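Local coordinates for protein 1H-3-hydroxy-4-oxoquinoline 2,4-dioxygenase (Pseudomonas putida, PDB 3IBT) that catalyses the cofactor-independent ring cleavage of 3-hydroxy-1H-quinolin-4-one by dioxygen, giving N-formylanthranilate and carbon monoxide, at residues 26-31 with 53-58; 30-35 with 168-173; 60-65 with 172-177. All coordinates share one frame; numbering follows the deposited sequence.

In the fold
The three contacts cluster near the carboxyl ends of strands 23-27 and 49-53 in the alpha/beta-hydrolase fold, their centres about 8, 12 and 18 Å from that of the chain. Interaction 1 joins the loops after these parallel neighbouring strands. Interaction 2 begins from the loop after strand 23-27, shares W30 and C31, and crosses to the end of helix 160-169. Interaction 3 links the loop after strand 49-53 to the start of helix 175-192, sharing W172 and F173 with interaction 2. Centres lie about 8 Å (1 and 2), 10 Å (2 and 3) and 11 Å (1 and 3) apart. Through the shared residues the loops beside the probable substrate site meet helices inserted between strands 115-119 and 207-212.

Interaction 1 of 3, residues 26-31 with 53-58; sequences LLSGWC and PDWRGH
W55 and H58 hold the backbone of 28-31 by two side-chain-to-main-chain hydrogen bonds, in a buried contact at the carboxyl ends of strands 23-27 and 49-53, parallel neighbours in the central sheet. W55 CG, anti to the carbonyl carbon (chi1 -71°), directs the ring toward 28-31. Its indole N-H donates to S28: W55 NE1 and S28 O are 3.0 Å apart, and the angle at the hydrogen is 170°. The oxygen lies in the indole plane, whereas the donor stands well above the plane of the S28 carbonyl. At H58 the side chain accepts instead, with C31 N 2.8 Å from H58 NE2; the donor sits well out of the imidazole plane and the bond is bent to 142°. With NE2 accepting, ND1 makes two weak bonds back to W55 O and R56 O, in the type II turn from W55 to H58, which would restrain the ring's rotation. In the alpha/beta-hydrolase fold the loop after strand 23-27 lines the active site, and by similarity W30 and C31 bind substrate. Closer to the strands, L27 CD2 packs on P53 CG at 3.6 Å, and L27 CB lies 4.0 Å from W55 CZ2. S28 OG, turned onto a lone pair of G29 O at 2.6 Å, also takes a hydrogen bond from a water, which donates a second to P53 O.

Interaction 2 of 3, residues 30-35 with 168-173; sequences WCQDHR and NEMPWF
R35 and E169 approach from opposite directions, and the acid crosses a face of the guanidinium group instead of meeting its N-H edge. Their planes stand 72° apart. E169 CG lies 3.4 Å above the guanidinium plane of R35, over its centre, and E169 OE2 comes within 3.0 Å of R35 NH1. That oxygen is well out of the plane, so the salt bridge rests on charge and not on a directed N-H. A bend at chi3 (-65°) of R35 folds the group back, and R35 NE donates to D33 OD2 at 2.9 Å, on the anti lone pair of that oxygen; the base is thus shared by two acids, whose like charges it would tend to screen. At the guanidinium edge, W172 CE3 is 4.0 Å from R35 NH2.

F173 is covered on opposite faces. On one, C31 CA makes a CH-pi contact 4.2 Å from the ring centroid and 26° off the normal, while C31 SG stands more obliquely in a sulfur-aromatic contact. On the other, W172 CE3 lies 3.9 Å above the plane, over the ring centre. Q32 and the selenomethionine M170 run side by side, pointing the same way, with Q32 CG 4.0 Å from M170 SE; M170 continues on to W153, which binds substrate by similarity. C31 O faces M170, 3.4 Å from M170 CA in a CA-H...O contact. The helices on this side, 127-200, are inserted between strands 115-119 and 207-212, where alpha/beta hydrolases commonly carry a cap, and residues C31, Q32 and M170 fit the junction of core and cap at the wall of the probable substrate pocket.

Interaction 3 of 3, residues 60-65 with 172-177; sequences AKQTDS and WFHGEM
A60 begins the contact through its backbone: the carbonyl oxygen lies near the indole plane of W172, at the ring edge, with A60 O 4.2 Å from W172 CH2. Q62 carries most of what follows. With CG anti to the backbone N (chi1 -173°), its side chain runs between the rings of 172-174 and presents a different side to each. The amide is stacked on H174, the two planes only 7° apart, with Q62 CD 3.8 Å above the imidazole plane and over its centre. Nearer its own backbone, Q62 CG makes a CH-pi contact over the same imidazole, 4.0 Å from the H174 ring centroid. Toward F173 the amide meets a ring edge, the planes now 70° apart and Q62 CD 3.5 Å from F173 CD2. The amide end also reaches over a face of W172, offset toward its rim, and has M177 CB beside it. An alanine in place of Q62 is likely to open a gap among these three rings and leave the imidazole of H174 without the flat group stacked on it. H174 is at the N-cap position of helix 175-192, and H174 O accepts the backbone N-H of M177, with M177 N 2.7 Å away. The contact thus joins the loop after strand 49-53 to the N-terminus of that helix, part of the interface between hydrolase core and inserted helices.

Interaction 1 of 3, residues 26-31 with 53-58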
loop_
_atom_site.group_PDB
_atom_site.type_symbol
_atom_site.label_atom_id
_atom_site.label_comp_id
_atom_site.label_asym_id
_atom_site.label_seq_id
_atom_site.Cartn_x
_atom_site.Cartn_y
_atom_site.Cartn_z
ATOM N N LEU A 26 -4.134 0.609 8.271
ATOM C CA LEU A 26 -2.858 0.857 7.614
ATOM C C LEU A 26 -2.367 -0.375 6.860
ATOM O O LEU A 26 -1.868 -1.306 7.494
ATOM C CB LEU A 26 -1.823 1.371 8.620
ATOM C CG LEU A 26 -1.920 2.806 9.153
ATOM C CD1 LEU A 26 -0.543 3.262 9.621
ATOM C CD2 LEU A 26 -2.459 3.801 8.125
ATOM N N LEU A 27 -2.494 -0.365 5.522
ATOM C CA LEU A 27 -2.239 -1.548 4.641
ATOM C C LEU A 27 -0.977 -1.441 3.808
ATOM O O LEU A 27 -0.842 -0.519 2.997
ATOM C CB LEU A 27 -3.389 -1.750 3.648
ATOM C CG LEU A 27 -4.829 -1.790 4.154
ATOM C CD1 LEU A 27 -5.857 -1.595 2.992
ATOM C CD2 LEU A 27 -5.053 -3.075 4.934
ATOM N N SER A 28 -0.080 -2.407 3.945
ATOM C CA SER A 28 1.215 -2.338 3.238
ATOM C C SER A 28 1.261 -2.741 1.704
ATOM O O SER A 28 0.246 -3.061 1.082
ATOM C CB SER A 28 2.227 -3.176 4.008
ATOM O OG SER A 28 2.210 -4.475 3.476
ATOM N N GLY A 29 2.450 -2.730 1.106
ATOM C CA GLY A 29 2.622 -3.340 -0.198
ATOM C C GLY A 29 2.928 -4.812 -0.034
ATOM O O GLY A 29 2.881 -5.342 1.096
ATOM N N TRP A 30 3.204 -5.481 -1.163
ATOM C CA TRP A 30 3.613 -6.897 -1.176
ATOM C C TRP A 30 4.967 -6.994 -0.529
ATOM O O TRP A 30 5.767 -6.056 -0.650
ATOM C CB TRP A 30 3.739 -7.416 -2.612
ATOM C CG TRP A 30 2.430 -7.568 -3.303
ATOM C CD1 TRP A 30 1.741 -6.598 -3.988
ATOM C CD2 TRP A 30 1.633 -8.763 -3.378
ATOM N NE1 TRP A 30 0.560 -7.119 -4.482
ATOM C CE2 TRP A 30 0.471 -8.444 -4.127
ATOM C CE3 TRP A 30 1.794 -10.081 -2.894
ATOM C CZ2 TRP A 30 -0.529 -9.395 -4.408
ATOM C CZ3 TRP A 30 0.794 -11.020 -3.159
ATOM C CH2 TRP A 30 -0.352 -10.673 -3.907
ATOM N N CYS A 31 5.227 -8.093 0.163
ATOM C CA CYS A 31 6.531 -8.277 0.767
ATOM C C CYS A 31 6.884 -7.202 1.781
ATOM O O CYS A 31 8.073 -6.846 1.937
ATOM C CB CYS A 31 7.585 -8.292 -0.315
ATOM S SG CYS A 31 7.487 -9.800 -1.237
ATOM N N PRO A 53 -2.790 -4.542 9.462
ATOM C CA PRO A 53 -2.743 -5.983 9.095
ATOM C C PRO A 53 -1.529 -6.510 8.286
ATOM O O PRO A 53 -0.755 -5.752 7.726
ATOM C CB PRO A 53 -4.051 -6.213 8.322
ATOM C CG PRO A 53 -4.643 -4.859 8.061
ATOM C CD PRO A 53 -3.757 -3.788 8.642
ATOM N N ASP A 54 -1.366 -7.830 8.286
ATOM C CA ASP A 54 -0.295 -8.494 7.536
ATOM C C ASP A 54 -0.917 -9.424 6.511
ATOM O O ASP A 54 -1.478 -10.481 6.851
ATOM C CB ASP A 54 0.637 -9.306 8.449
ATOM C CG ASP A 54 1.008 -8.569 9.717
ATOM O OD1 ASP A 54 0.924 -7.301 9.694
ATOM O OD2 ASP A 54 1.391 -9.248 10.717
ATOM N N TRP A 55 -0.792 -9.015 5.259
ATOM C CA TRP A 55 -1.289 -9.759 4.126
ATOM C C TRP A 55 -1.047 -11.277 4.219
ATOM O O TRP A 55 -0.048 -11.716 4.807
ATOM C CB TRP A 55 -0.592 -9.193 2.903
ATOM C CG TRP A 55 -1.037 -7.830 2.526
ATOM C CD1 TRP A 55 -0.248 -6.771 2.137
ATOM C CD2 TRP A 55 -2.386 -7.376 2.440
ATOM N NE1 TRP A 55 -1.036 -5.679 1.824
ATOM C CE2 TRP A 55 -2.351 -6.030 1.999
ATOM C CE3 TRP A 55 -3.625 -7.977 2.691
ATOM C CZ2 TRP A 55 -3.505 -5.276 1.825
ATOM C CZ3 TRP A 55 -4.773 -7.223 2.516
ATOM C CH2 TRP A 55 -4.705 -5.886 2.087
ATOM N N ARG A 56 -1.957 -12.066 3.642
ATOM C CA ARG A 56 -1.677 -13.483 3.393
ATOM C C ARG A 56 -0.183 -13.768 3.219
ATOM O O ARG A 56 0.471 -13.140 2.399
ATOM C CB ARG A 56 -2.387 -13.953 2.120
ATOM C CG ARG A 56 -3.581 -14.817 2.369
ATOM C CD ARG A 56 -4.188 -15.387 1.047
ATOM N NE ARG A 56 -5.685 -15.386 1.247
ATOM C CZ ARG A 56 -6.382 -16.447 1.853
ATOM N NH1 ARG A 56 -5.723 -17.649 2.312
ATOM N NH2 ARG A 56 -7.750 -16.287 1.994
ATOM N N GLY A 57 0.367 -14.701 3.979
ATOM C CA GLY A 57 1.746 -15.125 3.747
ATOM C C GLY A 57 2.782 -14.189 4.316
ATOM O O GLY A 57 3.986 -14.494 4.314
ATOM N N HIS A 58 2.299 -13.049 4.807
ATOM C CA HIS A 58 3.150 -12.015 5.354
ATOM C C HIS A 58 3.222 -11.983 6.880
ATOM O O HIS A 58 3.971 -11.189 7.461
ATOM C CB HIS A 58 2.710 -10.675 4.807
ATOM C CG HIS A 58 3.043 -10.516 3.366
ATOM N ND1 HIS A 58 2.152 -10.819 2.364
ATOM C CD2 HIS A 58 4.197 -10.160 2.752
ATOM C CE1 HIS A 58 2.726 -10.610 1.190
ATOM N NE2 HIS A 58 3.966 -10.206 1.398
HETATM O O HOH W 1 0.485 -5.862 4.984
#

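Interaction 2 of 3, residues 30-35 with 168-173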
loop_
_atom_site.group_PDB
_atom_site.type_symbol
_atom_site.label_atom_id
_atom_site.label_comp_id
_atom_site.label_asym_id
_atom_site.label_seq_id
_atom_site.Cartn_x
_atom_site.Cartn_y
_atom_site.Cartn_z
ATOM N N TRP A 30 3.204 -5.481 -1.163
ATOM C CA TRP A 30 3.613 -6.897 -1.176
ATOM C C TRP A 30 4.967 -6.994 -0.529
ATOM O O TRP A 30 5.767 -6.056 -0.650
ATOM C CB TRP A 30 3.739 -7.416 -2.612
ATOM C CG TRP A 30 2.430 -7.568 -3.303
ATOM C CD1 TRP A 30 1.741 -6.598 -3.988
ATOM C CD2 TRP A 30 1.633 -8.763 -3.378
ATOM N NE1 TRP A 30 0.560 -7.119 -4.482
ATOM C CE2 TRP A 30 0.471 -8.444 -4.127
ATOM C CE3 TRP A 30 1.794 -10.081 -2.894
ATOM C CZ2 TRP A 30 -0.529 -9.395 -4.408
ATOM C CZ3 TRP A 30 0.794 -11.020 -3.159
ATOM C CH2 TRP A 30 -0.352 -10.673 -3.907
ATOM N N CYS A 31 5.227 -8.093 0.163
ATOM C CA CYS A 31 6.531 -8.277 0.767
ATOM C C CYS A 31 6.884 -7.202 1.781
ATOM O O CYS A 31 8.073 -6.846 1.937
ATOM C CB CYS A 31 7.585 -8.292 -0.315
ATOM S SG CYS A 31 7.487 -9.800 -1.237
ATOM N N GLN A 32 5.846 -6.673 2.437
ATOM C CA GLN A 32 5.991 -5.720 3.536
ATOM C C GLN A 32 5.143 -6.099 4.746
ATOM O O GLN A 32 4.265 -7.000 4.711
ATOM C CB GLN A 32 5.606 -4.312 3.133
ATOM C CG GLN A 32 6.707 -3.502 2.619
ATOM C CD GLN A 32 6.163 -2.436 1.684
ATOM O OE1 GLN A 32 5.049 -2.580 1.175
ATOM N NE2 GLN A 32 6.925 -1.343 1.472
ATOM N N ASP A 33 5.389 -5.338 5.807
ATOM C CA ASP A 33 4.772 -5.632 7.041
ATOM C C ASP A 33 4.031 -4.490 7.725
ATOM O O ASP A 33 4.038 -3.368 7.227
ATOM C CB ASP A 33 5.800 -6.184 7.973
ATOM C CG ASP A 33 5.184 -7.127 8.868
ATOM O OD1 ASP A 33 4.015 -7.430 8.518
ATOM O OD2 ASP A 33 5.791 -7.561 9.881
ATOM N N HIS A 34 3.398 -4.785 8.863
ATOM C CA HIS A 34 2.870 -3.745 9.721
ATOM C C HIS A 34 4.045 -2.877 10.228
ATOM O O HIS A 34 3.866 -1.700 10.589
ATOM C CB HIS A 34 2.075 -4.366 10.872
ATOM C CG HIS A 34 2.923 -5.054 11.896
ATOM N ND1 HIS A 34 3.859 -6.010 11.571
ATOM C CD2 HIS A 34 2.980 -4.925 13.242
ATOM C CE1 HIS A 34 4.457 -6.445 12.666
ATOM N NE2 HIS A 34 3.943 -5.798 13.696
ATOM N N ARG A 35 5.252 -3.444 10.215
ATOM C CA ARG A 35 6.465 -2.689 10.561
ATOM C C ARG A 35 6.751 -1.543 9.550
ATOM O O ARG A 35 7.533 -0.637 9.790
ATOM C CB ARG A 35 7.657 -3.651 10.714
ATOM C CG ARG A 35 7.425 -4.717 11.781
ATOM C CD ARG A 35 8.465 -5.870 11.777
ATOM N NE ARG A 35 8.422 -6.679 10.547
ATOM C CZ ARG A 35 9.401 -7.477 10.101
ATOM N NH1 ARG A 35 10.539 -7.571 10.772
ATOM N NH2 ARG A 35 9.256 -8.166 8.967
ATOM N N ASN A 168 15.951 -5.947 6.167
ATOM C CA ASN A 168 15.572 -6.876 7.205
ATOM C C ASN A 168 14.097 -7.263 7.164
ATOM O O ASN A 168 13.722 -8.373 7.579
ATOM C CB ASN A 168 16.004 -6.352 8.589
ATOM C CG ASN A 168 17.515 -6.524 8.854
ATOM O OD1 ASN A 168 18.358 -6.001 8.111
ATOM N ND2 ASN A 168 17.855 -7.254 9.936
ATOM N N GLU A 169 13.267 -6.362 6.652
ATOM C CA GLU A 169 11.862 -6.677 6.446
ATOM C C GLU A 169 11.722 -7.431 5.136
ATOM O O GLU A 169 11.516 -8.639 5.112
ATOM C CB GLU A 169 10.978 -5.403 6.407
ATOM C CG GLU A 169 10.199 -5.045 7.703
ATOM C CD GLU A 169 11.087 -4.400 8.787
ATOM O OE1 GLU A 169 11.980 -3.599 8.385
ATOM O OE2 GLU A 169 10.893 -4.674 10.012
HETATM N N MSE A 170 11.862 -6.684 4.051
HETATM C CA MSE A 170 11.405 -7.110 2.743
HETATM C C MSE A 170 12.213 -8.284 2.188
HETATM O O MSE A 170 11.630 -9.222 1.636
HETATM C CB MSE A 170 11.435 -5.941 1.770
HETATM C CG MSE A 170 10.561 -4.804 2.162
HETATM SE SE MSE A 170 10.172 -3.661 0.559
HETATM C CE MSE A 170 11.890 -2.651 0.485
ATOM N N PRO A 171 13.552 -8.246 2.334
ATOM C CA PRO A 171 14.240 -9.296 1.618
ATOM C C PRO A 171 14.144 -10.611 2.418
ATOM O O PRO A 171 14.470 -11.674 1.917
ATOM C CB PRO A 171 15.682 -8.759 1.513
ATOM C CG PRO A 171 15.684 -7.390 2.186
ATOM C CD PRO A 171 14.494 -7.392 3.081
ATOM N N TRP A 172 13.650 -10.499 3.648
ATOM C CA TRP A 172 13.443 -11.616 4.564
ATOM C C TRP A 172 12.350 -12.576 4.080
ATOM O O TRP A 172 12.452 -13.793 4.304
ATOM C CB TRP A 172 13.113 -11.064 5.957
ATOM C CG TRP A 172 12.605 -12.055 6.923
ATOM C CD1 TRP A 172 13.340 -12.971 7.599
ATOM C CD2 TRP A 172 11.241 -12.231 7.347
ATOM N NE1 TRP A 172 12.527 -13.726 8.411
ATOM C CE2 TRP A 172 11.232 -13.297 8.278
ATOM C CE3 TRP A 172 10.028 -11.602 7.023
ATOM C CZ2 TRP A 172 10.050 -13.757 8.903
ATOM C CZ3 TRP A 172 8.847 -12.052 7.644
ATOM C CH2 TRP A 172 8.874 -13.128 8.576
ATOM N N PHE A 173 11.320 -12.036 3.414
ATOM C CA PHE A 173 10.240 -12.860 2.831
ATOM C C PHE A 173 10.777 -13.794 1.731
ATOM O O PHE A 173 11.864 -13.557 1.179
ATOM C CB PHE A 173 9.117 -11.996 2.249
ATOM C CG PHE A 173 8.314 -11.222 3.275
ATOM C CD1 PHE A 173 8.601 -9.893 3.538
ATOM C CD2 PHE A 173 7.238 -11.810 3.929
ATOM C CE1 PHE A 173 7.848 -9.179 4.463
ATOM C CE2 PHE A 173 6.487 -11.110 4.849
ATOM C CZ PHE A 173 6.786 -9.799 5.116
#

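Interaction 3 of 3, residues 60-65 with 172-177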
loop_
_atom_site.group_PDB
_atom_site.type_symbol
_atom_site.label_atom_id
_atom_site.label_comp_id
_atom_site.label_asym_id
_atom_site.label_seq_id
_atom_site.Cartn_x
_atom_site.Cartn_y
_atom_site.Cartn_z
ATOM N N ALA A 60 4.186 -13.214 10.742
ATOM C CA ALA A 60 5.434 -13.659 11.378
ATOM C C ALA A 60 5.710 -15.145 11.105
ATOM O O ALA A 60 6.841 -15.628 11.245
ATOM C CB ALA A 60 5.387 -13.387 12.888
ATOM N N LYS A 61 4.670 -15.864 10.703
ATOM C CA LYS A 61 4.801 -17.280 10.469
ATOM C C LYS A 61 4.947 -17.588 8.989
ATOM O O LYS A 61 4.957 -18.757 8.570
ATOM C CB LYS A 61 3.613 -18.024 11.082
ATOM C CG LYS A 61 3.748 -18.311 12.576
ATOM C CD LYS A 61 4.566 -19.560 12.823
ATOM C CE LYS A 61 3.820 -20.502 13.786
ATOM N NZ LYS A 61 3.663 -19.899 15.158
ATOM N N GLN A 62 5.074 -16.516 8.210
ATOM C CA GLN A 62 5.113 -16.578 6.750
ATOM C C GLN A 62 4.455 -17.877 6.252
ATOM O O GLN A 62 5.128 -18.857 5.892
ATOM C CB GLN A 62 6.540 -16.380 6.229
ATOM C CG GLN A 62 6.578 -16.278 4.732
ATOM C CD GLN A 62 7.585 -15.301 4.234
ATOM O OE1 GLN A 62 8.503 -14.914 4.960
ATOM N NE2 GLN A 62 7.437 -14.903 2.969
ATOM N N THR A 63 3.123 -17.862 6.269
ATOM C CA THR A 63 2.335 -19.059 6.035
ATOM C C THR A 63 1.997 -19.216 4.568
ATOM O O THR A 63 1.466 -18.313 3.930
ATOM C CB THR A 63 1.026 -19.057 6.850
ATOM O OG1 THR A 63 1.298 -18.657 8.195
ATOM C CG2 THR A 63 0.419 -20.438 6.869
ATOM N N ASP A 64 2.295 -20.393 4.040
ATOM C CA ASP A 64 1.920 -20.726 2.678
ATOM C C ASP A 64 0.432 -21.089 2.644
ATOM O O ASP A 64 -0.332 -20.821 3.586
ATOM C CB ASP A 64 2.772 -21.893 2.153
ATOM C CG ASP A 64 4.062 -22.082 2.964
ATOM O OD1 ASP A 64 4.850 -21.106 3.083
ATOM O OD2 ASP A 64 4.274 -23.211 3.494
ATOM N N SER A 65 0.059 -21.738 1.552
ATOM C CA SER A 65 -1.310 -21.961 1.143
ATOM C C SER A 65 -1.195 -21.684 -0.336
ATOM O O SER A 65 -0.096 -21.375 -0.826
ATOM C CB SER A 65 -2.282 -20.967 1.794
ATOM O OG SER A 65 -3.625 -21.142 1.289
ATOM N N TRP A 172 13.650 -10.499 3.648
ATOM C CA TRP A 172 13.443 -11.616 4.564
ATOM C C TRP A 172 12.350 -12.576 4.080
ATOM O O TRP A 172 12.452 -13.793 4.304
ATOM C CB TRP A 172 13.113 -11.064 5.957
ATOM C CG TRP A 172 12.605 -12.055 6.923
ATOM C CD1 TRP A 172 13.340 -12.971 7.599
ATOM C CD2 TRP A 172 11.241 -12.231 7.347
ATOM N NE1 TRP A 172 12.527 -13.726 8.411
ATOM C CE2 TRP A 172 11.232 -13.297 8.278
ATOM C CE3 TRP A 172 10.028 -11.602 7.023
ATOM C CZ2 TRP A 172 10.050 -13.757 8.903
ATOM C CZ3 TRP A 172 8.847 -12.052 7.644
ATOM C CH2 TRP A 172 8.874 -13.128 8.576
ATOM N N PHE A 173 11.320 -12.036 3.414
ATOM C CA PHE A 173 10.240 -12.860 2.831
ATOM C C PHE A 173 10.777 -13.794 1.731
ATOM O O PHE A 173 11.864 -13.557 1.179
ATOM C CB PHE A 173 9.117 -11.996 2.249
ATOM C CG PHE A 173 8.314 -11.222 3.275
ATOM C CD1 PHE A 173 8.601 -9.893 3.538
ATOM C CD2 PHE A 173 7.238 -11.810 3.929
ATOM C CE1 PHE A 173 7.848 -9.179 4.463
ATOM C CE2 PHE A 173 6.487 -11.110 4.849
ATOM C CZ PHE A 173 6.786 -9.799 5.116
ATOM N N HIS A 174 10.022 -14.844 1.402
ATOM C CA HIS A 174 10.513 -15.842 0.462
ATOM C C HIS A 174 10.477 -15.393 -0.993
ATOM O O HIS A 174 9.611 -14.615 -1.400
ATOM C CB HIS A 174 9.749 -17.160 0.608
ATOM C CG HIS A 174 9.770 -17.720 1.993
ATOM N ND1 HIS A 174 8.751 -18.508 2.491
ATOM C CD2 HIS A 174 10.676 -17.601 2.990
ATOM C CE1 HIS A 174 9.033 -18.860 3.730
ATOM N NE2 HIS A 174 10.195 -18.322 4.057
ATOM N N GLY A 175 11.414 -15.932 -1.777
ATOM C CA GLY A 175 11.431 -15.742 -3.233
ATOM C C GLY A 175 10.092 -16.003 -3.902
ATOM O O GLY A 175 9.695 -15.267 -4.812
ATOM N N GLU A 176 9.396 -17.047 -3.441
ATOM C CA GLU A 176 8.033 -17.346 -3.907
ATOM C C GLU A 176 7.000 -16.210 -3.619
ATOM O O GLU A 176 5.965 -16.076 -4.294
ATOM C CB GLU A 176 7.578 -18.700 -3.360
ATOM C CG GLU A 176 8.301 -19.882 -4.014
ATOM C CD GLU A 176 7.438 -21.209 -3.803
ATOM O OE1 GLU A 176 6.371 -21.210 -3.008
ATOM O OE2 GLU A 176 7.953 -22.295 -4.355
HETATM N N MSE A 177 7.283 -15.377 -2.633
HETATM C CA MSE A 177 6.426 -14.245 -2.459
HETATM C C MSE A 177 6.908 -13.096 -3.355
HETATM O O MSE A 177 6.107 -12.453 -4.029
HETATM C CB MSE A 177 6.357 -13.846 -1.001
HETATM C CG MSE A 177 5.248 -12.848 -0.700
HETATM SE SE MSE A 177 3.424 -13.559 -0.912
HETATM C CE MSE A 177 3.511 -14.930 0.578
#